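Local structure of methylmalonyl-CoA carboxyltransferase 12S subunit (Propionibacterium freudenreichii, 1ON3) at residues H199-P205 against T217-L221; M107-G112 against D138-R143; D190-K196 against I234-D240. The protein transfers the carboxyl group of methylmalonyl-CoA to the biotin of the 1.3S subunit, forming propanoyl-CoA, as the hexameric core of transcarboxylase. All coordinates share one frame; numbering follows the deposited sequence.

Overall arrangement
From the N terminus, contact 2 closes first: the loop 107-112, after strand 95-102, meets the end of strand 133-139 and the turn beyond it, with helix 113-129 in the excursion between. Contact 3 then opens at 190-196 and closes at 234-240, pairing the last two strands of the seven-stranded sheet that strand 133-139 also belongs to. Contact 1, 199-205 against 217-221, is nested within that excursion, and the methyl CE of Met194 packs on Met200 N at 3.7 Å where the two touch. Contacts 1 and 2 do not touch, their centres about 16 Å apart, yet contact 2 lines the coenzyme A pocket and contact 1 the methylmalonic acid pocket.

Contact 1 of 3, residues H199-P205 against T217-L221; sequences HMFITGP and TADEL. With DXX (methylmalonic acid), chain U.
His199 reaches across to the helix that begins at Ala218 and donates NE2-H to Asp219 OD1 at 2.7 Å, with an angle of 160° at the hydrogen. The oxygen lies close to the imidazole plane and offers its anti lone pair, while ring and carboxylate planes are turned 56° apart. With its ring anti to the carbonyl carbon, His199 also brings the CD2 edge to 3.5 Å from Ala218 O.

Farther along, the contact is apolar. Leu221 holds CG anti to the backbone N (chi1 180°), which carries CD2 into the angle formed by Phe201, Thr203 and Pro205. Leu221 CD2 is tight against Pro205 CG at 3.5 Å and comes as near to Thr203 O; Phe201 CD2 lies 4.1 Å from Leu221 CD2. The Phe201 and Leu221 side chains meet at about a right angle, and Pro205 CD covers one face of the phenyl ring near its rim. Pro205 CG also rests on Ala218 CA.

Thr217 and Glu220 form a capping box: Glu220 N donates to Thr217 OG1, and Thr217 N to Glu220 OE1 at 3.0 Å. From the second subunit, Glu380 packs on both Phe201 and Leu221.

At the ligand end, Gly204 N donates to O of methylmalonic acid at 2.9 Å in a nearly straight bond. Thr203 O is buried against the leucine methyl and has no polar partner. The chemistry thus divides: a His-carboxylate bond, probably strengthened by charge, at one end, and an apolar wedge behind the backbone N-H that holds the acid at the other.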
# COMPACT_ATOMS: atom_id res chain seq x y z
N HIS E 199 -25.75 36.60 -12.91
CA HIS E 199 -26.36 36.77 -11.61
C HIS E 199 -26.43 35.39 -10.96
O HIS E 199 -26.64 34.38 -11.63
CB HIS E 199 -27.76 37.40 -11.72
CG HIS E 199 -27.73 38.79 -12.26
ND1 HIS E 199 -27.79 39.06 -13.61
CD2 HIS E 199 -27.56 39.99 -11.65
CE1 HIS E 199 -27.65 40.36 -13.81
NE2 HIS E 199 -27.50 40.95 -12.63
N MET E 200 -26.23 35.36 -9.65
CA MET E 200 -26.23 34.11 -8.91
C MET E 200 -26.83 34.36 -7.53
O MET E 200 -26.56 35.38 -6.90
CB MET E 200 -24.78 33.62 -8.78
CG MET E 200 -24.57 32.36 -7.99
SD MET E 200 -22.92 31.66 -8.33
CE MET E 200 -21.84 32.76 -7.38
N PHE E 201 -27.67 33.44 -7.06
CA PHE E 201 -28.28 33.57 -5.74
C PHE E 201 -29.05 32.31 -5.37
O PHE E 201 -29.47 31.54 -6.25
CB PHE E 201 -29.20 34.80 -5.69
CG PHE E 201 -30.08 34.97 -6.90
CD1 PHE E 201 -31.06 34.04 -7.20
CD2 PHE E 201 -29.91 36.08 -7.73
CE1 PHE E 201 -31.88 34.20 -8.33
CE2 PHE E 201 -30.72 36.25 -8.86
CZ PHE E 201 -31.70 35.31 -9.16
N ILE E 202 -29.20 32.08 -4.08
CA ILE E 202 -29.93 30.90 -3.62
C ILE E 202 -31.42 31.23 -3.68
O ILE E 202 -32.22 30.42 -4.15
CB ILE E 202 -29.53 30.51 -2.18
CG1 ILE E 202 -28.11 29.93 -2.17
CG2 ILE E 202 -30.52 29.50 -1.61
CD1 ILE E 202 -27.88 28.87 -3.27
N THR E 203 -31.77 32.43 -3.22
CA THR E 203 -33.16 32.87 -3.25
C THR E 203 -33.27 34.16 -4.07
O THR E 203 -32.50 35.10 -3.88
CB THR E 203 -33.70 33.12 -1.83
OG1 THR E 203 -33.45 31.96 -1.03
CG2 THR E 203 -35.20 33.39 -1.86
N GLY E 204 -34.23 34.19 -5.00
CA GLY E 204 -34.40 35.35 -5.85
C GLY E 204 -34.92 36.58 -5.13
O GLY E 204 -35.45 36.47 -4.02
N PRO E 205 -34.78 37.77 -5.74
CA PRO E 205 -35.24 39.04 -5.15
C PRO E 205 -36.75 39.03 -4.91
O PRO E 205 -37.22 39.49 -3.87
CB PRO E 205 -34.84 40.07 -6.20
CG PRO E 205 -33.65 39.45 -6.87
CD PRO E 205 -34.09 38.01 -7.01
N THR E 217 -32.46 44.61 -6.13
CA THR E 217 -32.47 44.19 -7.52
C THR E 217 -31.60 42.95 -7.66
O THR E 217 -30.82 42.63 -6.76
CB THR E 217 -31.91 45.30 -8.43
OG1 THR E 217 -30.58 45.63 -8.02
CG2 THR E 217 -32.79 46.55 -8.36
N ALA E 218 -31.73 42.23 -8.77
CA ALA E 218 -30.91 41.05 -8.97
C ALA E 218 -29.45 41.47 -8.96
O ALA E 218 -28.58 40.78 -8.43
CB ALA E 218 -31.26 40.39 -10.30
N ASP E 219 -29.18 42.65 -9.52
CA ASP E 219 -27.83 43.17 -9.59
C ASP E 219 -27.26 43.48 -8.21
O ASP E 219 -26.11 43.16 -7.92
CB ASP E 219 -27.80 44.41 -10.47
CG ASP E 219 -26.64 44.40 -11.45
OD1 ASP E 219 -26.58 43.47 -12.29
OD2 ASP E 219 -25.79 45.31 -11.38
N GLU E 220 -28.06 44.11 -7.36
CA GLU E 220 -27.60 44.44 -6.02
C GLU E 220 -27.47 43.16 -5.21
O GLU E 220 -26.53 43.00 -4.43
CB GLU E 220 -28.61 45.34 -5.31
CG GLU E 220 -28.87 46.68 -5.93
CD GLU E 220 -29.91 47.46 -5.15
OE1 GLU E 220 -31.03 46.93 -4.98
OE2 GLU E 220 -29.61 48.59 -4.69
N LEU E 221 -28.41 42.25 -5.42
CA LEU E 221 -28.43 40.99 -4.69
C LEU E 221 -27.35 39.98 -5.06
O LEU E 221 -26.63 39.49 -4.20
CB LEU E 221 -29.80 40.33 -4.85
CG LEU E 221 -29.98 38.99 -4.14
CD1 LEU E 221 -29.98 39.19 -2.64
CD2 LEU E 221 -31.27 38.35 -4.59
C1 DXX U . -36.81 29.42 -4.75
O1 DXX U . -37.75 28.82 -5.45
CA DXX U . -35.78 29.71 -5.33
CB DXX U . -34.91 28.66 -5.04
C DXX U . -35.40 30.83 -6.14
O DXX U . -35.85 31.90 -5.69
O2 DXX U . -34.69 30.74 -7.17

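Contact 2 of 3, residues M107-G112 against D138-R143; sequences MGGSAG and DSGGAR. With MCA (methylmalonyl-coenzyme A), chain T.
Ala111 is gripped by backbone bonds on either flank of Ala142: Ala111 N donates to Gly141 O at 2.6 Å, and Arg143 N to Ala111 O at 3.1 Å, giving a single bridge between Ala111 and Ala142. Ser139 OG donates to Gly109 O from above the carbonyl plane and accepts from Gly141 N, an ST turn that fixes the hydroxyl. Arg143 NE donates to Ser110 OG at 3.2 Å, the hydroxyl lying in the guanidinium plane and itself donating to Met107 O; a water links Arg143 NH2 to Ser110 O.

These glycine-rich turns, one at the end of strand 133-139, line the pocket where the adenine and the thioester of methylmalonyl-CoA come together. Gly140 O and Ala142 O both accept from N6 of methylmalonyl-CoA, the latter at 2.9 Å, while Ala142 N donates to thioester oxygen OS1 at 3.1 Å. A CB on Gly108 or Gly140 would clash with the ligand.

The Arg143 guanidinium is sandwiched. Gly112 CA sits over the centre of one face, 3.5 Å from Arg143 CZ. Met107 SD lies toward the rim of the other. Its NH1 forms salt bridges to Asp83 and Glu146. A leucine in place of Arg143 would probably leave both carboxylates without their cation and Ser110 OG without its NE donor. Met107 CE packs on Arg143 CD at 3.8 Å.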
# COMPACT_ATOMS: atom_id res chain seq x y z
N MET E 107 -34.89 26.28 -23.30
CA MET E 107 -35.65 26.24 -22.05
C MET E 107 -34.92 26.98 -20.92
O MET E 107 -34.82 26.50 -19.79
CB MET E 107 -35.93 24.79 -21.65
CG MET E 107 -36.99 24.08 -22.52
SD MET E 107 -37.54 22.47 -21.85
CE MET E 107 -38.63 22.95 -20.49
N GLY E 108 -34.41 28.17 -21.23
CA GLY E 108 -33.71 28.96 -20.24
C GLY E 108 -32.51 28.26 -19.62
O GLY E 108 -32.12 28.57 -18.48
N GLY E 109 -31.91 27.33 -20.35
CA GLY E 109 -30.77 26.61 -19.83
C GLY E 109 -31.11 25.80 -18.58
O GLY E 109 -30.21 25.29 -17.90
N SER E 110 -32.40 25.69 -18.26
CA SER E 110 -32.86 24.94 -17.09
C SER E 110 -32.23 23.56 -17.11
O SER E 110 -32.16 22.92 -18.15
CB SER E 110 -34.38 24.82 -17.08
OG SER E 110 -34.85 24.17 -18.25
N ALA E 111 -31.81 23.11 -15.93
CA ALA E 111 -31.13 21.84 -15.78
C ALA E 111 -32.00 20.60 -15.82
O ALA E 111 -32.54 20.18 -14.81
CB ALA E 111 -30.32 21.85 -14.49
N GLY E 112 -32.12 20.01 -17.01
CA GLY E 112 -32.90 18.79 -17.13
C GLY E 112 -32.14 17.66 -16.45
O GLY E 112 -30.93 17.76 -16.22
N ASP E 138 -25.20 29.07 -17.28
CA ASP E 138 -26.09 30.07 -17.86
C ASP E 138 -27.43 29.36 -17.74
O ASP E 138 -27.89 28.76 -18.71
CB ASP E 138 -25.71 30.27 -19.34
CG ASP E 138 -26.30 31.54 -19.93
OD1 ASP E 138 -27.22 32.10 -19.31
OD2 ASP E 138 -25.86 31.95 -21.03
N SER E 139 -28.07 29.45 -16.57
CA SER E 139 -29.30 28.69 -16.36
C SER E 139 -30.32 29.21 -15.35
O SER E 139 -29.98 29.90 -14.39
CB SER E 139 -28.88 27.27 -15.92
OG SER E 139 -29.94 26.53 -15.34
N GLY E 140 -31.57 28.83 -15.57
CA GLY E 140 -32.65 29.22 -14.66
C GLY E 140 -32.80 28.22 -13.52
O GLY E 140 -33.77 28.29 -12.76
N GLY E 141 -31.85 27.30 -13.39
CA GLY E 141 -31.91 26.31 -12.32
C GLY E 141 -32.48 24.95 -12.73
O GLY E 141 -32.55 24.62 -13.91
N ALA E 142 -32.89 24.14 -11.76
CA ALA E 142 -33.44 22.82 -12.06
C ALA E 142 -34.68 22.98 -12.95
O ALA E 142 -35.52 23.84 -12.69
CB ALA E 142 -33.80 22.08 -10.77
N ARG E 143 -34.78 22.17 -14.00
CA ARG E 143 -35.93 22.26 -14.90
C ARG E 143 -37.19 21.89 -14.12
O ARG E 143 -37.42 20.72 -13.78
CB ARG E 143 -35.75 21.31 -16.08
CG ARG E 143 -36.77 21.52 -17.20
CD ARG E 143 -36.43 20.66 -18.41
NE ARG E 143 -35.17 21.04 -19.05
CZ ARG E 143 -34.48 20.25 -19.87
NH1 ARG E 143 -34.93 19.03 -20.16
NH2 ARG E 143 -33.37 20.69 -20.44
C8 MCA T . -36.25 29.57 -16.75
N9 MCA T . -37.09 28.85 -17.61
C4 MCA T . -37.33 27.66 -16.94
C5 MCA T . -36.61 27.76 -15.73
N7 MCA T . -35.94 28.96 -15.63
N3 MCA T . -38.12 26.59 -17.35
C2 MCA T . -38.13 25.56 -16.43
N1 MCA T . -37.46 25.54 -15.22
C6 MCA T . -36.68 26.63 -14.84
N6 MCA T . -36.05 26.56 -13.66
C1' MCA T . -37.61 29.15 -18.83
C2' MCA T . -38.64 30.28 -18.67
O2' MCA T . -39.90 29.77 -18.34
C3' MCA T . -38.53 30.97 -20.01
O3' MCA T . -39.41 30.35 -20.93
C4' MCA T . -37.06 30.83 -20.44
O4' MCA T . -36.58 29.66 -19.67
C5' MCA T . -36.07 32.01 -20.06
O5' MCA T . -36.70 32.83 -19.45
P1 MCA T . -37.13 34.13 -19.21
O11 MCA T . -38.03 34.26 -18.18
O12 MCA T . -37.56 34.29 -20.46
O6 MCA T . -35.94 35.16 -18.73
P2 MCA T . -35.07 36.01 -18.20
O21 MCA T . -36.12 36.92 -18.20
O22 MCA T . -33.79 36.18 -18.76
O7 MCA T . -34.94 35.51 -16.69
CPB MCA T . -34.56 34.42 -16.36
CPA MCA T . -34.46 33.86 -14.95
CP7 MCA T . -35.95 33.46 -14.86
CP9 MCA T . -33.86 34.86 -13.93
CP8 MCA T . -33.52 32.63 -15.01
OP3 MCA T . -36.31 32.65 -15.73
CP6 MCA T . -36.48 32.84 -13.69
OP2 MCA T . -36.31 33.44 -12.57
NP2 MCA T . -37.16 31.53 -13.79
CP5 MCA T . -37.02 30.72 -12.63
CP4 MCA T . -36.17 30.40 -11.53
CP3 MCA T . -36.35 29.30 -10.59
OP1 MCA T . -37.62 29.42 -10.11
NP1 MCA T . -35.54 28.20 -10.07
CP2 MCA T . -36.29 27.39 -9.14
CP1 MCA T . -35.44 26.23 -8.82
P3 MCA T . -40.01 30.54 -22.46
O31 MCA T . -40.74 31.75 -21.97
O32 MCA T . -40.93 29.38 -22.73
O33 MCA T . -39.07 30.89 -23.59
S MCA T . -36.02 25.21 -7.84
CS1 MCA T . -34.56 24.53 -8.13
OS1 MCA T . -33.57 24.82 -8.86
CS2 MCA T . -33.94 24.24 -6.91
CS3 MCA T . -33.62 22.98 -6.67
CS4 MCA T . -33.39 25.05 -5.69
OS4 MCA T . -33.30 24.56 -4.57
OS5 MCA T . -33.07 26.21 -5.95
O HOH W 1 -32.22 23.41 -20.86

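Contact 3 of 3, residues D190-K196 against I234-D240; sequences DFIIMTK and IHFVAED
This is a parallel strand pairing at one edge of the seven-stranded sheet within this chain, where strand 236-238 lies beside strand 191-195 with axes 4.6 Å apart and 27° between their directions. Met194 N donates to Phe236 O and Ala238 N to Met194 O, both at 3.0 Å. Before the regular pairing, Ile192 O takes two donors, His235 N and Phe236 N, both in its carbonyl plane.

His235 CG, anti to the carbonyl carbon (chi1 -51°), places ND1 to accept from Ile192 N at 2.9 Å, the donor tilted out of the ring plane, and NE2 bonds Glu352. The edge of Phe191 meets the histidine face in a T-shaped pair, planes 74° apart, and Phe191 CA sits over that ring as a CH-pi contact.

Ile193 CG1 touches Phe236 CD1 at 3.9 Å on the side covered by helix 241-253. On the other, Ile192 CG2 presses on Ile234 CG2 at 3.5 Å, tight for two methyls, and Ile234 CD1 reaches Met194 CB. At the exposed end of the pairing, the Lys196 chain, extended beyond CG, forms a salt bridge from NZ to Glu239 OE2 at 2.7 Å.

The connection, through short strand 199-201 and helices 205-212, 218-222 and 224-231, makes a beta-alpha-beta crossover, as in the ClpP/crotonase-like fold of the carboxyltransferases.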
# COMPACT_ATOMS: atom_id res chain seq x y z
N ASP E 190 -13.38 24.83 -7.83
CA ASP E 190 -12.32 25.57 -7.14
C ASP E 190 -12.34 27.08 -7.33
O ASP E 190 -12.07 27.82 -6.37
CB ASP E 190 -10.96 25.03 -7.56
CG ASP E 190 -10.82 23.57 -7.26
OD1 ASP E 190 -10.58 22.80 -8.20
OD2 ASP E 190 -10.98 23.19 -6.08
N PHE E 191 -12.62 27.53 -8.55
CA PHE E 191 -12.66 28.95 -8.85
C PHE E 191 -13.89 29.35 -9.62
O PHE E 191 -14.28 28.68 -10.57
CB PHE E 191 -11.45 29.37 -9.68
CG PHE E 191 -10.15 29.14 -8.99
CD1 PHE E 191 -9.43 27.97 -9.19
CD2 PHE E 191 -9.66 30.08 -8.10
CE1 PHE E 191 -8.24 27.73 -8.50
CE2 PHE E 191 -8.48 29.85 -7.41
CZ PHE E 191 -7.77 28.67 -7.61
N ILE E 192 -14.51 30.46 -9.21
CA ILE E 192 -15.67 30.98 -9.92
C ILE E 192 -15.32 32.29 -10.62
O ILE E 192 -14.88 33.23 -9.96
CB ILE E 192 -16.86 31.27 -8.99
CG1 ILE E 192 -17.34 29.98 -8.32
CG2 ILE E 192 -18.00 31.91 -9.80
CD1 ILE E 192 -18.43 30.21 -7.26
N ILE E 193 -15.50 32.33 -11.94
CA ILE E 193 -15.27 33.54 -12.74
C ILE E 193 -16.69 33.95 -13.12
O ILE E 193 -17.42 33.15 -13.70
CB ILE E 193 -14.51 33.25 -14.05
CG1 ILE E 193 -13.10 32.74 -13.74
CG2 ILE E 193 -14.40 34.53 -14.88
CD1 ILE E 193 -12.47 32.02 -14.93
N MET E 194 -17.06 35.18 -12.78
CA MET E 194 -18.41 35.67 -13.04
C MET E 194 -18.38 36.93 -13.91
O MET E 194 -17.67 37.88 -13.59
CB MET E 194 -19.06 35.97 -11.69
CG MET E 194 -20.54 35.98 -11.68
SD MET E 194 -21.19 36.04 -9.99
CE MET E 194 -22.84 36.64 -10.41
N THR E 195 -19.16 36.95 -15.00
CA THR E 195 -19.18 38.12 -15.87
C THR E 195 -20.16 39.16 -15.31
O THR E 195 -20.98 38.84 -14.44
CB THR E 195 -19.64 37.79 -17.29
OG1 THR E 195 -21.05 37.52 -17.28
CG2 THR E 195 -18.88 36.59 -17.84
N LYS E 196 -20.09 40.38 -15.83
CA LYS E 196 -20.99 41.43 -15.35
C LYS E 196 -22.41 41.29 -15.89
O LYS E 196 -23.30 42.06 -15.54
CB LYS E 196 -20.40 42.82 -15.67
CG LYS E 196 -19.23 43.12 -14.74
CD LYS E 196 -18.67 44.52 -14.90
CE LYS E 196 -17.64 44.78 -13.80
NZ LYS E 196 -17.04 46.13 -13.87
N ILE E 234 -16.99 34.50 -5.00
CA ILE E 234 -16.30 34.30 -6.27
C ILE E 234 -14.86 34.75 -6.31
O ILE E 234 -14.40 35.50 -5.45
CB ILE E 234 -17.06 34.97 -7.43
CG1 ILE E 234 -17.05 36.50 -7.26
CG2 ILE E 234 -18.50 34.43 -7.48
CD1 ILE E 234 -17.62 37.26 -8.45
N HIS E 235 -14.16 34.33 -7.35
CA HIS E 235 -12.73 34.61 -7.43
C HIS E 235 -12.26 35.62 -8.45
O HIS E 235 -11.19 36.21 -8.26
CB HIS E 235 -11.99 33.29 -7.62
CG HIS E 235 -12.37 32.26 -6.61
ND1 HIS E 235 -13.56 31.56 -6.67
CD2 HIS E 235 -11.77 31.86 -5.46
CE1 HIS E 235 -13.67 30.78 -5.61
NE2 HIS E 235 -12.60 30.95 -4.86
N PHE E 236 -13.03 35.81 -9.51
CA PHE E 236 -12.69 36.76 -10.55
C PHE E 236 -13.92 37.41 -11.12
O PHE E 236 -14.95 36.75 -11.33
CB PHE E 236 -11.94 36.06 -11.72
CG PHE E 236 -10.70 35.32 -11.30
CD1 PHE E 236 -10.76 33.99 -10.93
CD2 PHE E 236 -9.48 35.98 -11.21
CE1 PHE E 236 -9.62 33.31 -10.48
CE2 PHE E 236 -8.34 35.32 -10.76
CZ PHE E 236 -8.41 33.99 -10.40
N VAL E 237 -13.83 38.72 -11.37
CA VAL E 237 -14.92 39.43 -12.01
C VAL E 237 -14.43 39.70 -13.41
O VAL E 237 -13.30 40.15 -13.59
CB VAL E 237 -15.25 40.78 -11.33
CG1 VAL E 237 -16.24 41.57 -12.19
CG2 VAL E 237 -15.86 40.54 -9.98
N ALA E 238 -15.26 39.38 -14.40
CA ALA E 238 -14.92 39.57 -15.80
C ALA E 238 -15.94 40.52 -16.45
O ALA E 238 -17.14 40.42 -16.18
CB ALA E 238 -14.93 38.23 -16.52
N GLU E 239 -15.47 41.42 -17.30
CA GLU E 239 -16.37 42.36 -17.96
C GLU E 239 -17.41 41.66 -18.82
O GLU E 239 -18.60 41.98 -18.77
CB GLU E 239 -15.59 43.34 -18.83
CG GLU E 239 -15.16 44.60 -18.11
CD GLU E 239 -16.33 45.42 -17.63
OE1 GLU E 239 -17.21 45.75 -18.45
OE2 GLU E 239 -16.37 45.74 -16.43
N ASP E 240 -16.96 40.70 -19.63
CA ASP E 240 -17.87 39.97 -20.50
C ASP E 240 -17.30 38.59 -20.77
O ASP E 240 -16.33 38.19 -20.14
CB ASP E 240 -18.06 40.72 -21.83
CG ASP E 240 -16.75 41.13 -22.47
OD1 ASP E 240 -15.72 40.45 -22.26
OD2 ASP E 240 -16.74 42.13 -23.19